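Local coordinates for cell division control protein (Pyrococcus abyssi, PDB 6RPP) that probably excises itself from its host MCM-type replicative helicase by protein splicing, acting as an intein with a HINT fold, at residues Val5-Glu10 against Pro142-Val147; Leu13-Arg18 against Lys65-Ile70; Leu61-Ala66 against Leu127-Asp132; Thr96-Val101 against Val107-Ala112. The protein carries 2 engineered substitutions. All coordinates share one frame; numbering follows the deposited sequence.

How the interactions relate
The four contacts are spread over a mostly beta HINT fold; interaction 3 bridges its two sheets, and interaction 4 is a hairpin within one of them. Along the chain, interaction 1 closes the longest loop, holding the other three; interaction 3 begins on the strand where interaction 2 ends and encloses interaction 4. Interactions 2 and 3 share Lys65 and Ala66 of strand 63-75, which neighbours strand 146-151 of interaction 1. The centres of interactions 2 and 3 are about 15 Å apart, those of 1 and 3 about 24 Å, on opposite sides of the chain's centre. Val5 packs on His97, Trp131 on Phe100 and Val107, and Glu10 forms a salt bridge with Arg18, linking distant parts.

Interaction 1: residues Val5-Glu10 against Pro142-Val147; sequences VDYETE and PKDPWV
Val5 and Val147 meet through their backbones at the edge of the HINT fold's four-stranded sheet, where the N-terminal chain runs in beside the start of strand 146-151. Val5 O lies 3.5 Å from Val147 CA, and the branched valine methyls of both residues serve the buried side: Val5 rests on His97 and Ile21, Val147 on Ala4 and Met80. Backbone bonding of Val5 to Tyr148 carries this pairing further along the strand.

Asp144 makes the polar half of the contact. Its carboxylate carbon stands anti to the backbone N (chi1 -176°), which swings OD2 across to the CB of Tyr7, 3.5 Å away; the two side chains cross at about a right angle. No direct hydrogen bond joins the segments. A water does so instead: it accepts from Tyr7 N at 2.9 Å and donates to Trp146 O at 2.7 Å, with a weaker bond to Asp144 OD2. An acidic residue suits this place because its two acceptor oxygens let one meet the water, weakly, while the other takes the N-H of Trp146. Replacing Asp144 by an alanine would probably leave the water less well fixed and the turn before Trp146 freer to move.

Segment 5-10 is shaped by a type I turn closed by Thr9 N to Asp6 O, on which an Asx turn is superposed: Asp6 OD1 takes the N-H of Glu8 with its anti lone pair. The facing loop has its own Asx turn: Trp146 N, 3.2 Å from Asp144 OD1, reaches that oxygen from 47° above the carboxylate plane.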
loop_
_atom_site.group_PDB
_atom_site.type_symbol
_atom_site.label_atom_id
_atom_site.label_comp_id
_atom_site.label_asym_id
_atom_site.label_seq_id
_atom_site.Cartn_x
_atom_site.Cartn_y
_atom_site.Cartn_z
ATOM N N VAL A 5 -2.311 -4.502 -2.597
ATOM C CA VAL A 5 -1.915 -3.748 -3.780
ATOM C C VAL A 5 -1.230 -4.676 -4.801
ATOM O O VAL A 5 -0.793 -5.784 -4.492
ATOM C CB VAL A 5 -1.000 -2.549 -3.429
ATOM C CG1 VAL A 5 -1.609 -1.696 -2.333
ATOM C CG2 VAL A 5 0.408 -3.053 -2.999
ATOM N N ASP A 6 -1.139 -4.204 -6.049
ATOM C CA ASP A 6 -0.463 -4.911 -7.153
ATOM C C ASP A 6 1.064 -5.074 -6.926
ATOM O O ASP A 6 1.724 -4.198 -6.359
ATOM C CB ASP A 6 -0.777 -4.078 -8.417
ATOM C CG ASP A 6 -0.184 -4.587 -9.672
ATOM O OD1 ASP A 6 1.043 -4.537 -9.886
ATOM O OD2 ASP A 6 -0.956 -4.958 -10.579
ATOM N N TYR A 7 1.552 -6.242 -7.371
ATOM C CA TYR A 7 2.976 -6.611 -7.379
ATOM C C TYR A 7 3.900 -5.437 -7.673
ATOM O O TYR A 7 4.952 -5.263 -7.009
ATOM C CB TYR A 7 3.197 -7.706 -8.420
ATOM C CG TYR A 7 4.538 -8.402 -8.348
ATOM C CD1 TYR A 7 5.682 -7.745 -8.713
ATOM C CD2 TYR A 7 4.595 -9.730 -8.022
ATOM C CE1 TYR A 7 6.904 -8.394 -8.672
ATOM C CE2 TYR A 7 5.819 -10.396 -8.017
ATOM C CZ TYR A 7 6.949 -9.690 -8.299
ATOM O OH TYR A 7 8.174 -10.361 -8.282
ATOM N N GLU A 8 3.544 -4.633 -8.670
ATOM C CA GLU A 8 4.500 -3.656 -9.226
ATOM C C GLU A 8 4.504 -2.345 -8.454
ATOM O O GLU A 8 5.274 -1.434 -8.830
ATOM C CB GLU A 8 4.239 -3.390 -10.692
ATOM C CG GLU A 8 4.471 -4.600 -11.578
ATOM C CD GLU A 8 4.262 -4.312 -13.044
ATOM O OE1 GLU A 8 3.095 -4.062 -13.454
ATOM O OE2 GLU A 8 5.223 -4.326 -13.816
ATOM N N THR A 9 3.628 -2.186 -7.449
ATOM C CA THR A 9 3.666 -1.010 -6.575
ATOM C C THR A 9 5.066 -0.923 -5.974
ATOM O O THR A 9 5.519 -1.890 -5.381
ATOM C CB THR A 9 2.639 -1.166 -5.467
ATOM O OG1 THR A 9 1.358 -1.531 -6.058
ATOM C CG2 THR A 9 2.467 0.121 -4.652
ATOM N N GLU A 10 5.782 0.206 -6.179
ATOM C CA GLU A 10 7.179 0.289 -5.760
ATOM C C GLU A 10 7.316 0.980 -4.400
ATOM O O GLU A 10 6.980 2.165 -4.247
ATOM C CB GLU A 10 8.002 1.032 -6.822
ATOM C CG GLU A 10 8.085 0.264 -8.130
ATOM C CD GLU A 10 9.140 0.725 -9.121
ATOM O OE1 GLU A 10 9.873 1.733 -8.873
ATOM O OE2 GLU A 10 9.223 0.078 -10.221
ATOM N N PRO A 142 -7.848 -8.453 -12.995
ATOM C CA PRO A 142 -6.396 -8.643 -12.946
ATOM C C PRO A 142 -5.895 -9.823 -13.763
ATOM O O PRO A 142 -6.540 -10.879 -13.877
ATOM C CB PRO A 142 -6.126 -8.855 -11.461
ATOM C CG PRO A 142 -7.418 -9.426 -10.924
ATOM C CD PRO A 142 -8.506 -8.701 -11.694
ATOM N N LYS A 143 -4.694 -9.619 -14.315
ATOM C CA LYS A 143 -3.961 -10.718 -14.925
ATOM C C LYS A 143 -3.142 -11.456 -13.890
ATOM O O LYS A 143 -2.884 -12.636 -14.090
ATOM C CB LYS A 143 -3.035 -10.190 -16.032
ATOM C CG LYS A 143 -3.833 -9.739 -17.241
ATOM C CD LYS A 143 -2.968 -9.083 -18.303
ATOM C CE LYS A 143 -3.806 -8.761 -19.538
ATOM N NZ LYS A 143 -5.012 -7.941 -19.186
ATOM N N ASP A 144 -2.670 -10.767 -12.865
ATOM C CA ASP A 144 -1.829 -11.354 -11.825
ATOM C C ASP A 144 -2.730 -11.809 -10.682
ATOM O O ASP A 144 -3.523 -10.996 -10.167
ATOM C CB ASP A 144 -0.836 -10.274 -11.356
ATOM C CG ASP A 144 0.146 -10.755 -10.357
ATOM O OD1 ASP A 144 -0.012 -11.818 -9.719
ATOM O OD2 ASP A 144 1.100 -9.950 -10.155
ATOM N N PRO A 145 -2.712 -13.062 -10.305
ATOM C CA PRO A 145 -3.708 -13.570 -9.342
ATOM C C PRO A 145 -3.287 -13.415 -7.882
ATOM O O PRO A 145 -3.956 -13.982 -7.005
ATOM C CB PRO A 145 -3.831 -15.038 -9.738
ATOM C CG PRO A 145 -2.416 -15.389 -10.104
ATOM C CD PRO A 145 -1.936 -14.170 -10.923
ATOM N N TRP A 146 -2.288 -12.561 -7.614
ATOM C CA TRP A 146 -1.864 -12.310 -6.253
ATOM C C TRP A 146 -1.816 -10.829 -5.981
ATOM O O TRP A 146 -1.571 -10.037 -6.887
ATOM C CB TRP A 146 -0.480 -12.892 -5.993
ATOM C CG TRP A 146 -0.426 -14.348 -6.203
ATOM C CD1 TRP A 146 0.127 -15.001 -7.292
ATOM C CD2 TRP A 146 -0.880 -15.367 -5.317
ATOM N NE1 TRP A 146 -0.017 -16.336 -7.152
ATOM C CE2 TRP A 146 -0.639 -16.606 -5.957
ATOM C CE3 TRP A 146 -1.513 -15.367 -4.062
ATOM C CZ2 TRP A 146 -0.928 -17.851 -5.347
ATOM C CZ3 TRP A 146 -1.822 -16.581 -3.469
ATOM C CH2 TRP A 146 -1.545 -17.806 -4.117
ATOM N N VAL A 147 -2.065 -10.460 -4.728
ATOM C CA VAL A 147 -1.880 -9.080 -4.267
ATOM C C VAL A 147 -1.070 -9.074 -2.966
ATOM O O VAL A 147 -0.919 -10.107 -2.299
ATOM C CB VAL A 147 -3.216 -8.355 -4.054
ATOM C CG1 VAL A 147 -3.890 -8.163 -5.455
ATOM C CG2 VAL A 147 -4.157 -9.170 -3.213
HETATM O O HOH W 1 -0.258 -8.202 -8.380
#

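Interaction 2: residues Leu13-Arg18 against Lys65-Ile70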
loop_
_atom_site.group_PDB
_atom_site.type_symbol
_atom_site.label_atom_id
_atom_site.label_comp_id
_atom_site.label_asym_id
_atom_site.label_seq_id
_atom_site.Cartn_x
_atom_site.Cartn_y
_atom_site.Cartn_z
ATOM N N LEU A 13 12.297 2.415 -0.008
ATOM C CA LEU A 13 13.047 1.935 1.135
ATOM C C LEU A 13 13.859 3.075 1.750
ATOM O O LEU A 13 14.322 3.984 1.054
ATOM C CB LEU A 13 13.975 0.789 0.721
ATOM C CG LEU A 13 13.230 -0.406 0.146
ATOM C CD1 LEU A 13 14.231 -1.423 -0.439
ATOM C CD2 LEU A 13 12.337 -1.049 1.164
ATOM N N GLY A 14 13.979 3.054 3.082
ATOM C CA GLY A 14 14.736 4.092 3.753
ATOM C C GLY A 14 16.217 3.995 3.541
ATOM O O GLY A 14 16.946 4.916 3.920
ATOM N N ASN A 15 16.697 2.873 2.990
ATOM C CA ASN A 15 18.126 2.661 2.937
ATOM C C ASN A 15 18.546 1.954 1.667
ATOM O O ASN A 15 19.536 1.234 1.680
ATOM C CB ASN A 15 18.576 1.856 4.163
ATOM C CG ASN A 15 17.797 0.520 4.343
ATOM O OD1 ASN A 15 16.890 0.161 3.570
ATOM N ND2 ASN A 15 18.190 -0.226 5.390
ATOM N N GLY A 16 17.782 2.103 0.598
ATOM C CA GLY A 16 18.234 1.654 -0.698
ATOM C C GLY A 16 17.269 2.126 -1.767
ATOM O O GLY A 16 16.298 2.821 -1.492
ATOM N N GLU A 17 17.549 1.721 -2.994
ATOM C CA GLU A 17 16.643 2.017 -4.090
ATOM C C GLU A 17 15.289 1.355 -3.879
ATOM O O GLU A 17 15.183 0.324 -3.222
ATOM C CB GLU A 17 17.326 1.589 -5.390
ATOM C CG GLU A 17 18.585 2.375 -5.639
ATOM C CD GLU A 17 19.270 1.923 -6.887
ATOM O OE1 GLU A 17 18.718 1.004 -7.558
ATOM O OE2 GLU A 17 20.354 2.485 -7.172
ATOM N N ARG A 18 14.241 1.966 -4.474
ATOM C CA ARG A 18 12.857 1.520 -4.326
ATOM C C ARG A 18 12.643 0.197 -5.054
ATOM O O ARG A 18 13.411 -0.162 -5.962
ATOM C CB ARG A 18 11.928 2.631 -4.837
ATOM C CG ARG A 18 11.893 2.861 -6.331
ATOM C CD ARG A 18 11.221 4.254 -6.604
ATOM N NE ARG A 18 10.867 4.517 -7.971
ATOM C CZ ARG A 18 11.630 5.258 -8.779
ATOM N NH1 ARG A 18 12.790 5.708 -8.320
ATOM N NH2 ARG A 18 11.238 5.494 -10.015
ATOM N N LYS A 65 11.142 7.551 8.869
ATOM C CA LYS A 65 11.490 6.168 8.565
ATOM C C LYS A 65 10.868 5.258 9.614
ATOM O O LYS A 65 10.793 5.608 10.799
ATOM C CB LYS A 65 13.019 5.968 8.542
ATOM C CG LYS A 65 13.746 6.708 7.446
ATOM C CD LYS A 65 15.253 6.462 7.513
ATOM C CE LYS A 65 15.940 7.137 6.332
ATOM N NZ LYS A 65 17.425 7.199 6.470
ATOM N N ALA A 66 10.405 4.102 9.174
ATOM C CA ALA A 66 9.737 3.191 10.078
ATOM C C ALA A 66 10.019 1.783 9.602
ATOM O O ALA A 66 10.469 1.578 8.473
ATOM C CB ALA A 66 8.215 3.501 10.137
ATOM N N ARG A 67 9.871 0.816 10.502
ATOM C CA ARG A 67 10.150 -0.574 10.137
ATOM C C ARG A 67 8.862 -1.322 9.766
ATOM O O ARG A 67 7.811 -1.136 10.394
ATOM C CB ARG A 67 10.884 -1.284 11.284
ATOM C CG ARG A 67 12.389 -0.872 11.398
ATOM C CD ARG A 67 13.305 -1.623 10.375
ATOM N NE ARG A 67 14.652 -1.047 10.235
ATOM C CZ ARG A 67 15.654 -1.582 9.524
ATOM N NH1 ARG A 67 15.494 -2.733 8.859
ATOM N NH2 ARG A 67 16.832 -0.963 9.472
ATOM N N ALA A 68 8.920 -2.126 8.697
ATOM C CA ALA A 68 7.850 -3.053 8.372
ATOM C C ALA A 68 8.277 -4.448 8.784
ATOM O O ALA A 68 9.446 -4.804 8.610
ATOM C CB ALA A 68 7.544 -3.028 6.866
ATOM N N ASN A 69 7.369 -5.216 9.420
ATOM C CA ASN A 69 7.810 -6.493 9.999
ATOM C C ASN A 69 7.025 -7.727 9.553
ATOM O O ASN A 69 7.412 -8.848 9.927
ATOM C CB ASN A 69 7.832 -6.396 11.548
ATOM C CG ASN A 69 6.445 -6.143 12.171
ATOM O OD1 ASN A 69 5.540 -5.759 11.505
ATOM N ND2 ASN A 69 6.316 -6.400 13.473
ATOM N N ILE A 70 5.964 -7.575 8.758
ATOM C CA ILE A 70 5.275 -8.730 8.172
ATOM C C ILE A 70 4.969 -8.438 6.703
ATOM O O ILE A 70 4.538 -7.333 6.342
ATOM C CB ILE A 70 3.955 -9.058 8.914
ATOM C CG1 ILE A 70 4.173 -9.369 10.397
ATOM C CG2 ILE A 70 3.192 -10.180 8.198
ATOM C CD1 ILE A 70 4.650 -10.755 10.647
#
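Lys65 sets its CG opposite its own carbonyl carbon (chi1 -65°) and keeps every later torsion extended, which sends the chain straight out alongside Gly14. Arg67, two residues further on, starts with its CB directed away from segment 13-18, but successive bends (chi1 -75°, chi2 -81°) fold its end back toward Asn15. In the HINT fold this is where the loop between strands 10-11 and 19-20 lies over the four-stranded antiparallel sheet, reaching the outward-facing residues of strand 63-75.

Gly14 is the residue most covered by the other segment. Its carbonyl oxygen lies 3.4 Å from Lys65 CE and 3.5 Å from Lys65 NZ, so the negative end of a peptide group is set beside the cationic end of the lysine, probably a mildly favourable arrangement. The absence of a side chain matters here: a beta carbon on Gly14 would point at the lysine and come within about 3.4 Å of Lys65 CD, a tight fit. A long, flexible lysine suits the other half, since its methylenes can lie along the glycine while its charge remains at the surface.

Strand 44-56 takes part as well. Gly14 bonds to Glu52 through the backbone, and the side chains of Asn15 and Lys65 both touch Glu52. Arg67 finds its stronger partner there too, with its NH1 in a salt bridge to Asp50. The approach of its other terminal nitrogen to the loop is looser and brings two N-H donors together: Arg67 NH2 stands 4.4 Å from Asn15 ND2.

Interaction 3: residues Leu61-Ala66 against Leu127-Asp132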
loop_
_atom_site.group_PDB
_atom_site.type_symbol
_atom_site.label_atom_id
_atom_site.label_comp_id
_atom_site.label_asym_id
_atom_site.label_seq_id
_atom_site.Cartn_x
_atom_site.Cartn_y
_atom_site.Cartn_z
ATOM N N LEU A 61 1.826 15.327 10.006
ATOM C CA LEU A 61 2.188 15.301 8.591
ATOM C C LEU A 61 3.698 15.173 8.366
ATOM O O LEU A 61 4.182 15.399 7.270
ATOM C CB LEU A 61 1.616 16.517 7.860
ATOM C CG LEU A 61 0.249 16.348 7.211
ATOM C CD1 LEU A 61 -0.779 15.970 8.239
ATOM C CD2 LEU A 61 -0.167 17.635 6.493
ATOM N N LYS A 62 4.448 14.765 9.374
ATOM C CA LYS A 62 5.869 14.493 9.204
ATOM C C LYS A 62 6.037 13.142 8.529
ATOM O O LYS A 62 5.237 12.236 8.739
ATOM C CB LYS A 62 6.582 14.478 10.559
ATOM C CG LYS A 62 6.998 15.872 11.034
ATOM C CD LYS A 62 8.265 15.853 11.871
ATOM C CE LYS A 62 8.100 15.017 13.132
ATOM N NZ LYS A 62 8.689 15.698 14.330
ATOM N N VAL A 63 7.067 13.020 7.695
ATOM C CA VAL A 63 7.449 11.735 7.102
ATOM C C VAL A 63 8.633 11.194 7.878
ATOM O O VAL A 63 9.642 11.894 8.048
ATOM C CB VAL A 63 7.804 11.874 5.618
ATOM C CG1 VAL A 63 8.223 10.501 5.036
ATOM C CG2 VAL A 63 6.668 12.477 4.850
ATOM N N ARG A 64 8.523 9.948 8.322
ATOM C CA ARG A 64 9.517 9.321 9.180
ATOM C C ARG A 64 9.902 7.959 8.631
ATOM O O ARG A 64 9.095 7.262 8.011
ATOM C CB ARG A 64 8.994 9.128 10.614
ATOM C CG ARG A 64 9.041 10.360 11.507
ATOM C CD ARG A 64 8.913 9.928 12.949
ATOM N NE ARG A 64 8.532 11.026 13.829
ATOM C CZ ARG A 64 7.276 11.303 14.163
ATOM N NH1 ARG A 64 6.282 10.552 13.695
ATOM N NH2 ARG A 64 7.018 12.316 14.976
ATOM N N LYS A 65 11.142 7.551 8.869
ATOM C CA LYS A 65 11.490 6.168 8.565
ATOM C C LYS A 65 10.868 5.258 9.614
ATOM O O LYS A 65 10.793 5.608 10.799
ATOM C CB LYS A 65 13.019 5.968 8.542
ATOM C CG LYS A 65 13.746 6.708 7.446
ATOM C CD LYS A 65 15.253 6.462 7.513
ATOM C CE LYS A 65 15.940 7.137 6.332
ATOM N NZ LYS A 65 17.425 7.199 6.470
ATOM N N ALA A 66 10.405 4.102 9.174
ATOM C CA ALA A 66 9.737 3.191 10.078
ATOM C C ALA A 66 10.019 1.783 9.602
ATOM O O ALA A 66 10.469 1.578 8.473
ATOM C CB ALA A 66 8.215 3.501 10.137
ATOM N N LEU A 127 9.532 16.387 -2.421
ATOM C CA LEU A 127 9.793 15.940 -1.056
ATOM C C LEU A 127 8.753 16.445 -0.060
ATOM O O LEU A 127 8.984 16.341 1.153
ATOM C CB LEU A 127 11.206 16.385 -0.626
ATOM C CG LEU A 127 12.283 15.601 -1.422
ATOM C CD1 LEU A 127 13.706 16.035 -1.118
ATOM C CD2 LEU A 127 12.139 14.073 -1.226
ATOM N N SER A 128 7.627 16.998 -0.539
ATOM C CA SER A 128 6.601 17.612 0.304
ATOM C C SER A 128 5.372 16.730 0.381
ATOM O O SER A 128 4.900 16.214 -0.643
ATOM C CB SER A 128 6.180 18.981 -0.230
ATOM O OG SER A 128 7.295 19.865 -0.219
ATOM N N VAL A 129 4.823 16.589 1.595
ATOM C CA VAL A 129 3.544 15.912 1.711
ATOM C C VAL A 129 2.477 16.781 1.062
ATOM O O VAL A 129 2.433 18.018 1.269
ATOM C CB VAL A 129 3.209 15.605 3.189
ATOM C CG1 VAL A 129 1.786 15.016 3.310
ATOM C CG2 VAL A 129 4.263 14.741 3.855
ATOM N N SER A 130 1.599 16.147 0.285
ATOM C CA SER A 130 0.560 16.850 -0.460
ATOM C C SER A 130 -0.765 16.097 -0.408
ATOM O O SER A 130 -0.818 14.868 -0.594
ATOM C CB SER A 130 1.004 17.034 -1.920
ATOM O OG SER A 130 -0.086 17.508 -2.704
ATOM N N TRP A 131 -1.833 16.823 -0.170
ATOM C CA TRP A 131 -3.174 16.247 -0.289
ATOM C C TRP A 131 -3.635 16.436 -1.730
ATOM O O TRP A 131 -3.824 17.577 -2.201
ATOM C CB TRP A 131 -4.155 16.876 0.708
ATOM C CG TRP A 131 -3.799 16.473 2.111
ATOM C CD1 TRP A 131 -3.124 17.224 3.032
ATOM C CD2 TRP A 131 -4.114 15.244 2.754
ATOM N NE1 TRP A 131 -2.991 16.530 4.203
ATOM C CE2 TRP A 131 -3.602 15.312 4.067
ATOM C CE3 TRP A 131 -4.792 14.093 2.357
ATOM C CZ2 TRP A 131 -3.726 14.265 4.970
ATOM C CZ3 TRP A 131 -4.917 13.047 3.263
ATOM C CH2 TRP A 131 -4.376 13.139 4.545
ATOM N N ASP A 132 -3.888 15.328 -2.429
ATOM C CA ASP A 132 -3.949 15.313 -3.880
ATOM C C ASP A 132 -5.290 14.730 -4.336
ATOM O O ASP A 132 -5.597 13.577 -4.016
ATOM C CB ASP A 132 -2.753 14.480 -4.395
ATOM C CG ASP A 132 -2.627 14.452 -5.889
ATOM O OD1 ASP A 132 -3.401 15.115 -6.606
ATOM O OD2 ASP A 132 -1.700 13.700 -6.332
#
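Val129 meets Val63 and Leu61 almost entirely through carbon, with no hydrogen bond between the segments. The tightest apolar pair is methyl to methyl: Val63 CG2 and Val129 CG2 are 3.4 Å apart, closer than carbons usually settle. Both valines use the methyl that stands beside the backbone N; Val129 holds CG1 anti to that nitrogen (chi1 174°), leaving CG2 to reach across. Leu61 adds a looser contact, its CG lying 4.4 Å from Val129 CG1. Compact branched residues suit this spot, because each can offer a methyl without needing room for a long chain.

A second kind of contact sets a polar atom against a methyl. Leu61 O lies 3.5 Å from Val129 CG2, so that single methyl is approached by both a carbonyl and a valine.

The third is a methyl against the edge of an indole. Leu61 CD2 comes up to the indole of Trp131 at its edge, near the ring plane, 3.8 Å from NE1 and thus on the side where the N-H points. The far end of the same indole packs on Phe100 and Val107, and Leu58 and Ala122 also touch it, so a broad tryptophan can span from the loop before strand 63-75 to the hairpin beyond.

Strand 63-75 belongs to the four-stranded sheet and strand 128-140 to the six-stranded one, so the contact joins the two sheets of the HINT fold where these strands begin. With no directed bond across it, the contact probably rests mainly on dispersion and on the partial shielding of apolar groups from water.

Interaction 4: residues Thr96-Val101 against Val107-Ala112; sequences THPFFV and VAMRKA
Phe99 and Arg110 form a hydrogen-bonded antiparallel pair, as do Val101 and Ala108. Phe99 N reaches Arg110 O at 2.8 Å, while Val101 N meets Ala108 O at 2.7 Å. Ala112 N gives a further, more bent bond to His97 O (N-H...O 136°). Between them lie the non-hydrogen-bonded pairs Pro98-Lys111 and Phe100-Met109; a proline suits the first, where no N-H is asked of it across the hairpin. CA-H...O contacts fill in, the shortest from Met109 CA to Phe99 O at 3.2 Å.

Side-chain contacts divide between two faces. On one, Met109 lies alongside both Pro98 and Phe100: its CE touches Pro98 CB at 3.7 Å, and its sulfur makes an oblique Met-aromatic contact with the Phe100 ring. On the other, Val101 CG1 covers one face of the Arg110 guanidinium, whose NH1 is salt-bridged to Glu103, and Phe99 meets Ala112 CB with its ring edge.

Lys111 runs beside Thr96, holding CG beside its own backbone N (chi1 -68°), 3.5 Å from Thr96 O, and bending at chi4 (-94°) to bring NZ within 3.8 Å of Thr96 CB. An alanine in place of Lys111 would keep only CB; without CG, CD and the ammonium end, the flank of Thr96 would probably be less covered.

Strands 98-103 and 106-111 thus make a classic antiparallel beta hairpin, at the margin of the six-stranded sheet of the HINT fold.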
loop_
_atom_site.group_PDB
_atom_site.type_symbol
_atom_site.label_atom_id
_atom_site.label_comp_id
_atom_site.label_asym_id
_atom_site.label_seq_id
_atom_site.Cartn_x
_atom_site.Cartn_y
_atom_site.Cartn_z
ATOM N N THR A 96 -11.411 -2.959 -1.679
ATOM C CA THR A 96 -11.597 -2.542 -0.287
ATOM C C THR A 96 -10.354 -1.935 0.334
ATOM O O THR A 96 -10.414 -1.565 1.507
ATOM C CB THR A 96 -12.069 -3.716 0.605
ATOM O OG1 THR A 96 -11.101 -4.781 0.622
ATOM C CG2 THR A 96 -13.381 -4.257 0.111
ATOM N N HIS A 97 -9.275 -1.763 -0.430
ATOM C CA HIS A 97 -8.077 -1.146 0.119
ATOM C C HIS A 97 -8.384 0.284 0.544
ATOM O O HIS A 97 -8.872 1.071 -0.288
ATOM C CB HIS A 97 -6.999 -1.160 -0.954
ATOM C CG HIS A 97 -5.727 -0.515 -0.535
ATOM N ND1 HIS A 97 -4.725 -1.204 0.106
ATOM C CD2 HIS A 97 -5.287 0.756 -0.692
ATOM C CE1 HIS A 97 -3.752 -0.364 0.414
ATOM N NE2 HIS A 97 -4.039 0.819 -0.109
ATOM N N PRO A 98 -8.076 0.684 1.786
ATOM C CA PRO A 98 -8.435 2.033 2.227
ATOM C C PRO A 98 -7.339 3.047 1.943
ATOM O O PRO A 98 -6.151 2.738 1.947
ATOM C CB PRO A 98 -8.654 1.867 3.735
ATOM C CG PRO A 98 -7.789 0.738 4.112
ATOM C CD PRO A 98 -7.713 -0.192 2.913
ATOM N N PHE A 99 -7.784 4.293 1.734
ATOM C CA PHE A 99 -6.942 5.458 1.553
ATOM C C PHE A 99 -7.259 6.452 2.650
ATOM O O PHE A 99 -8.382 6.517 3.118
ATOM C CB PHE A 99 -7.186 6.135 0.185
ATOM C CG PHE A 99 -6.629 5.369 -0.951
ATOM C CD1 PHE A 99 -7.352 4.302 -1.472
ATOM C CD2 PHE A 99 -5.468 5.735 -1.554
ATOM C CE1 PHE A 99 -6.851 3.556 -2.557
ATOM C CE2 PHE A 99 -4.935 4.996 -2.617
ATOM C CZ PHE A 99 -5.628 3.926 -3.147
ATOM N N PHE A 100 -6.235 7.176 3.095
ATOM C CA PHE A 100 -6.426 8.362 3.920
ATOM C C PHE A 100 -7.032 9.478 3.077
ATOM O O PHE A 100 -6.439 9.865 2.062
ATOM C CB PHE A 100 -5.078 8.827 4.473
ATOM C CG PHE A 100 -4.314 7.740 5.189
ATOM C CD1 PHE A 100 -4.671 7.360 6.473
ATOM C CD2 PHE A 100 -3.267 7.095 4.563
ATOM C CE1 PHE A 100 -3.983 6.349 7.129
ATOM C CE2 PHE A 100 -2.582 6.082 5.200
ATOM C CZ PHE A 100 -2.916 5.715 6.476
ATOM N N VAL A 101 -8.183 10.020 3.497
ATOM C CA VAL A 101 -8.834 11.104 2.767
ATOM C C VAL A 101 -9.010 12.279 3.705
ATOM O O VAL A 101 -9.582 12.136 4.792
ATOM C CB VAL A 101 -10.205 10.700 2.184
ATOM C CG1 VAL A 101 -10.878 11.908 1.543
ATOM C CG2 VAL A 101 -10.009 9.585 1.153
ATOM N N VAL A 107 -9.039 13.753 8.720
ATOM C CA VAL A 107 -8.591 12.635 7.906
ATOM C C VAL A 107 -9.404 11.420 8.310
ATOM O O VAL A 107 -9.481 11.078 9.497
ATOM C CB VAL A 107 -7.087 12.388 8.079
ATOM C CG1 VAL A 107 -6.654 11.173 7.260
ATOM C CG2 VAL A 107 -6.325 13.645 7.684
ATOM N N ALA A 108 -10.042 10.789 7.335
ATOM C CA ALA A 108 -10.711 9.530 7.563
ATOM C C ALA A 108 -10.249 8.555 6.504
ATOM O O ALA A 108 -9.545 8.913 5.554
ATOM C CB ALA A 108 -12.237 9.665 7.532
ATOM N N MET A 109 -10.628 7.305 6.669
ATOM C CA MET A 109 -10.192 6.312 5.717
ATOM C C MET A 109 -11.378 5.900 4.847
ATOM O O MET A 109 -12.515 5.795 5.314
ATOM C CB MET A 109 -9.516 5.127 6.434
ATOM C CG MET A 109 -8.007 5.495 6.981
ATOM S SD MET A 109 -7.549 4.148 8.095
ATOM C CE MET A 109 -8.377 2.737 7.349
ATOM N N ARG A 110 -11.100 5.723 3.555
ATOM C CA ARG A 110 -12.116 5.459 2.543
ATOM C C ARG A 110 -11.616 4.342 1.639
ATOM O O ARG A 110 -10.511 4.439 1.093
ATOM C CB ARG A 110 -12.392 6.720 1.723
ATOM C CG ARG A 110 -13.487 6.578 0.676
ATOM C CD ARG A 110 -14.111 7.939 0.351
ATOM N NE ARG A 110 -14.667 8.599 1.541
ATOM C CZ ARG A 110 -14.828 9.913 1.657
ATOM N NH1 ARG A 110 -14.508 10.721 0.658
ATOM N NH2 ARG A 110 -15.321 10.427 2.776
ATOM N N LYS A 111 -12.464 3.330 1.426
ATOM C CA LYS A 111 -12.127 2.229 0.535
ATOM C C LYS A 111 -11.980 2.729 -0.901
ATOM O O LYS A 111 -12.681 3.651 -1.349
ATOM C CB LYS A 111 -13.206 1.133 0.589
ATOM C CG LYS A 111 -13.298 0.381 1.911
ATOM C CD LYS A 111 -14.499 -0.571 1.886
ATOM C CE LYS A 111 -14.827 -1.147 3.255
ATOM N NZ LYS A 111 -14.163 -2.466 3.466
ATOM N N ALA A 112 -11.079 2.073 -1.646
ATOM C CA ALA A 112 -10.840 2.470 -3.038
ATOM C C ALA A 112 -12.147 2.562 -3.828
ATOM O O ALA A 112 -12.392 3.533 -4.576
ATOM C CB ALA A 112 -9.887 1.466 -3.699
#